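Local structure of 4-aminobutyrate transaminase (Acinetobacter baumannii, 6WOP) at residues Met267-Gly279 with Gly301-Ile313. The protein probably transfers the amino group of 4-aminobutyrate to 2-oxoglutarate, using pyridoxal 5'-phosphate as its cofactor. Sequence-based numbering, arbitrary orientation.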
loop_
_atom_site.group_PDB
_atom_site.type_symbol
_atom_site.label_atom_id
_atom_site.label_comp_id
_atom_site.label_asym_id
_atom_site.label_seq_id
_atom_site.Cartn_x
_atom_site.Cartn_y
_atom_site.Cartn_z
ATOM N N MET A 267 0.990 1.973 26.833
ATOM C CA MET A 267 0.965 2.953 27.927
ATOM C C MET A 267 1.697 4.198 27.496
ATOM O O MET A 267 2.709 4.121 26.799
ATOM C CB MET A 267 1.707 2.431 29.189
ATOM C CG MET A 267 1.228 1.078 29.663
ATOM S SD MET A 267 2.425 0.348 30.794
ATOM C CE MET A 267 3.698 -0.307 29.675
ATOM N N ALA A 268 1.243 5.345 27.999
ATOM C CA ALA A 268 2.033 6.571 27.888
ATOM C C ALA A 268 1.409 7.616 28.806
ATOM O O ALA A 268 0.862 7.245 29.851
ATOM C CB ALA A 268 2.084 7.076 26.444
ATOM N N LYS A 269 1.450 8.896 28.398
ATOM C CA LYS A 269 0.794 9.994 29.098
ATOM C C LYS A 269 1.078 9.926 30.599
ATOM O O LYS A 269 2.186 10.253 31.025
ATOM C CB LYS A 269 -0.708 9.998 28.775
ATOM C CG LYS A 269 -0.989 10.505 27.298
ATOM C CD LYS A 269 -2.471 10.624 27.058
ATOM C CE LYS A 269 -2.788 11.116 25.632
ATOM N NZ LYS A 269 -3.176 12.493 25.658
ATOM N N SER A 270 0.103 9.499 31.415
ATOM C CA SER A 270 0.355 9.679 32.839
ATOM C C SER A 270 1.377 8.686 33.394
ATOM O O SER A 270 1.857 8.900 34.516
ATOM C CB SER A 270 -0.960 9.601 33.612
ATOM O OG SER A 270 -1.581 10.880 33.668
ATOM N N LEU A 271 1.797 7.670 32.610
ATOM C CA LEU A 271 2.961 6.844 32.957
ATOM C C LEU A 271 4.088 7.750 33.463
ATOM O O LEU A 271 4.732 7.444 34.461
ATOM C CB LEU A 271 3.452 6.057 31.722
ATOM C CG LEU A 271 4.794 5.348 31.881
ATOM C CD1 LEU A 271 4.774 4.209 32.919
ATOM C CD2 LEU A 271 5.259 4.727 30.450
ATOM N N GLY A 272 4.334 8.857 32.787
ATOM C CA GLY A 272 5.515 9.680 33.028
ATOM C C GLY A 272 5.223 10.903 33.889
ATOM O O GLY A 272 6.155 11.686 34.186
ATOM N N GLY A 273 3.961 11.096 34.263
ATOM C CA GLY A 273 3.599 12.232 35.156
ATOM C C GLY A 273 4.041 13.600 34.667
ATOM O O GLY A 273 4.276 14.508 35.486
ATOM N N GLY A 274 4.080 13.810 33.367
ATOM C CA GLY A 274 4.533 15.073 32.836
ATOM C C GLY A 274 5.900 15.041 32.145
ATOM O O GLY A 274 6.446 16.134 31.851
ATOM N N PHE A 275 6.465 13.844 31.883
ATOM C CA PHE A 275 7.738 13.749 31.155
ATOM C C PHE A 275 7.619 12.709 30.040
ATOM O O PHE A 275 6.927 11.705 30.229
ATOM C CB PHE A 275 8.864 13.318 32.097
ATOM C CG PHE A 275 9.158 14.342 33.189
ATOM C CD1 PHE A 275 8.447 14.350 34.363
ATOM C CD2 PHE A 275 10.142 15.302 32.984
ATOM C CE1 PHE A 275 8.660 15.344 35.356
ATOM C CE2 PHE A 275 10.391 16.308 33.993
ATOM C CZ PHE A 275 9.640 16.307 35.161
ATOM N N PRO A 276 8.330 12.870 28.920
ATOM C CA PRO A 276 8.045 11.997 27.745
ATOM C C PRO A 276 8.564 10.584 27.955
ATOM O O PRO A 276 9.787 10.348 28.030
ATOM C CB PRO A 276 8.761 12.695 26.583
ATOM C CG PRO A 276 8.762 14.156 26.975
ATOM C CD PRO A 276 9.011 14.112 28.505
ATOM N N ILE A 277 7.618 9.635 27.980
ATOM C CA ILE A 277 7.929 8.210 27.968
ATOM C C ILE A 277 6.652 7.474 27.598
ATOM O O ILE A 277 5.547 7.949 27.878
ATOM C CB ILE A 277 8.452 7.755 29.360
ATOM C CG1 ILE A 277 8.804 6.258 29.382
ATOM C CG2 ILE A 277 7.406 8.048 30.467
ATOM C CD1 ILE A 277 9.679 5.793 30.636
ATOM N N SER A 278 6.806 6.248 27.071
ATOM C CA SER A 278 5.699 5.348 26.701
ATOM C C SER A 278 6.166 3.931 26.952
ATOM O O SER A 278 7.323 3.709 27.339
ATOM C CB SER A 278 5.306 5.489 25.224
ATOM O OG SER A 278 6.348 4.982 24.398
ATOM N N GLY A 279 5.248 2.945 26.816
ATOM C CA GLY A 279 5.730 1.574 26.890
ATOM C C GLY A 279 4.723 0.588 26.333
ATOM O O GLY A 279 3.573 0.925 26.087
ATOM N N GLY A 301 12.642 5.367 26.730
ATOM C CA GLY A 301 12.924 5.056 28.134
ATOM C C GLY A 301 13.866 6.075 28.740
ATOM O O GLY A 301 14.838 5.718 29.403
ATOM N N SER A 302 13.579 7.355 28.509
ATOM C CA SER A 302 14.492 8.398 28.945
ATOM C C SER A 302 14.745 8.282 30.456
ATOM O O SER A 302 13.793 8.120 31.225
ATOM C CB SER A 302 13.857 9.729 28.569
ATOM O OG SER A 302 14.191 10.729 29.526
ATOM N N PRO A 303 16.015 8.339 30.887
ATOM C CA PRO A 303 16.327 8.219 32.330
ATOM C C PRO A 303 15.497 9.149 33.208
ATOM O O PRO A 303 15.101 8.756 34.321
ATOM C CB PRO A 303 17.826 8.612 32.389
ATOM C CG PRO A 303 18.361 8.185 31.032
ATOM C CD PRO A 303 17.214 8.490 30.033
ATOM N N ILE A 304 15.331 10.402 32.748
ATOM C CA ILE A 304 14.510 11.417 33.434
ATOM C C ILE A 304 13.081 10.915 33.604
ATOM O O ILE A 304 12.513 10.932 34.700
ATOM C CB ILE A 304 14.542 12.725 32.608
ATOM C CG1 ILE A 304 15.967 13.258 32.513
ATOM C CG2 ILE A 304 13.550 13.831 33.083
ATOM C CD1 ILE A 304 16.503 13.636 33.833
ATOM N N ALA A 305 12.469 10.474 32.498
ATOM C CA ALA A 305 11.080 10.033 32.519
ATOM C C ALA A 305 10.917 8.717 33.240
ATOM O O ALA A 305 9.849 8.461 33.807
ATOM C CB ALA A 305 10.525 9.906 31.087
ATOM N N VAL A 306 11.933 7.857 33.203
ATOM C CA VAL A 306 11.876 6.606 33.943
ATOM C C VAL A 306 11.868 6.911 35.451
ATOM O O VAL A 306 11.108 6.329 36.231
ATOM C CB VAL A 306 13.066 5.731 33.542
ATOM C CG1 VAL A 306 13.291 4.627 34.588
ATOM C CG2 VAL A 306 12.820 5.104 32.110
ATOM N N ALA A 307 12.663 7.883 35.867
ATOM C CA ALA A 307 12.643 8.231 37.292
ATOM C C ALA A 307 11.282 8.754 37.684
ATOM O O ALA A 307 10.779 8.469 38.792
ATOM C CB ALA A 307 13.732 9.278 37.611
ATOM N N ALA A 308 10.696 9.556 36.811
ATOM C CA ALA A 308 9.393 10.157 37.076
ATOM C C ALA A 308 8.338 9.071 37.161
ATOM O O ALA A 308 7.500 9.096 38.066
ATOM C CB ALA A 308 9.013 11.172 35.979
ATOM N N ALA A 309 8.406 8.090 36.269
ATOM C CA ALA A 309 7.389 7.031 36.223
ATOM C C ALA A 309 7.475 6.160 37.467
ATOM O O ALA A 309 6.454 5.641 37.942
ATOM C CB ALA A 309 7.560 6.185 34.924
ATOM N N HIS A 310 8.683 5.904 37.975
ATOM C CA HIS A 310 8.754 5.163 39.239
ATOM C C HIS A 310 8.005 5.919 40.330
ATOM O O HIS A 310 7.381 5.304 41.200
ATOM C CB HIS A 310 10.212 4.951 39.696
ATOM C CG HIS A 310 10.879 3.785 39.049
ATOM N ND1 HIS A 310 10.606 2.475 39.393
ATOM C CD2 HIS A 310 11.826 3.737 38.080
ATOM C CE1 HIS A 310 11.352 1.661 38.655
ATOM N NE2 HIS A 310 12.110 2.404 37.858
ATOM N N ALA A 311 8.132 7.257 40.335
ATOM C CA ALA A 311 7.494 8.011 41.399
ATOM C C ALA A 311 6.000 8.121 41.147
ATOM O O ALA A 311 5.218 8.240 42.105
ATOM C CB ALA A 311 8.110 9.402 41.544
ATOM N N VAL A 312 5.579 8.064 39.883
ATOM C CA VAL A 312 4.133 8.041 39.601
ATOM C C VAL A 312 3.492 6.784 40.195
ATOM O O VAL A 312 2.432 6.825 40.847
ATOM C CB VAL A 312 3.889 8.091 38.077
ATOM C CG1 VAL A 312 2.424 7.645 37.767
ATOM C CG2 VAL A 312 4.195 9.479 37.516
ATOM N N ILE A 313 4.103 5.626 39.944
ATOM C CA ILE A 313 3.559 4.411 40.513
ATOM C C ILE A 313 3.568 4.498 42.023
ATOM O O ILE A 313 2.612 4.068 42.685
ATOM C CB ILE A 313 4.361 3.205 40.012
ATOM C CG1 ILE A 313 4.200 3.126 38.491
ATOM C CG2 ILE A 313 3.988 1.883 40.787
ATOM C CD1 ILE A 313 5.060 2.059 37.896
HETATM O O HOH W 1 11.329 8.153 26.991
HETATM O O HOH W 2 11.873 12.332 29.116
#
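In the cofactor-binding domain of this fold type I aminotransferase, the glycine-rich turn between strands 264-267 and 278-283 packs against the start of helix 303-318 through Phe-275 and Ile-277. Ala-305, Ala-308 and Ala-309 let the backbone come close: the CA atoms of Gly-272 and Ala-309 are 4.6 Å apart. Ala-305 CB sits tightly against Ile-277 CB at 3.5 Å and also meets Pro-276 O. With CG1 anti to the backbone N (chi1 -179°), the extended Ile-277 chain carries CD1 to Val-306 CG2, 3.5 Å away. Two residues earlier, the Phe-275 ring meets two helix methyls obliquely from one side, CD1 near Ala-308 CB (3.6 Å) and CD2 near Ile-304 CG2 (3.7 Å); Gly-272 O lies in the ring plane at its edge. Val-312 CG2 packs 3.6 Å from Gly-273 N, against a positive-phi glycine with no CB in the way. Leu-271 turns away at CB, but its CD1 comes back to Ala-309 CB at 4.0 Å. Its buried O has no hydrogen-bond partner, receiving instead a CA-H...O contact from Ala-309 CA at 3.2 Å. Ser-302 is the N-cap, its OG accepting a weak bond from Ala-305 N; one water bridges Pro-276 O and Ser-302 OG, and a second accepts from Ser-302 N and may donate to Pro-276 O. Near its start the turn carries Lys-269, probably the cofactor-binding lysine, as in other class-III aminotransferases.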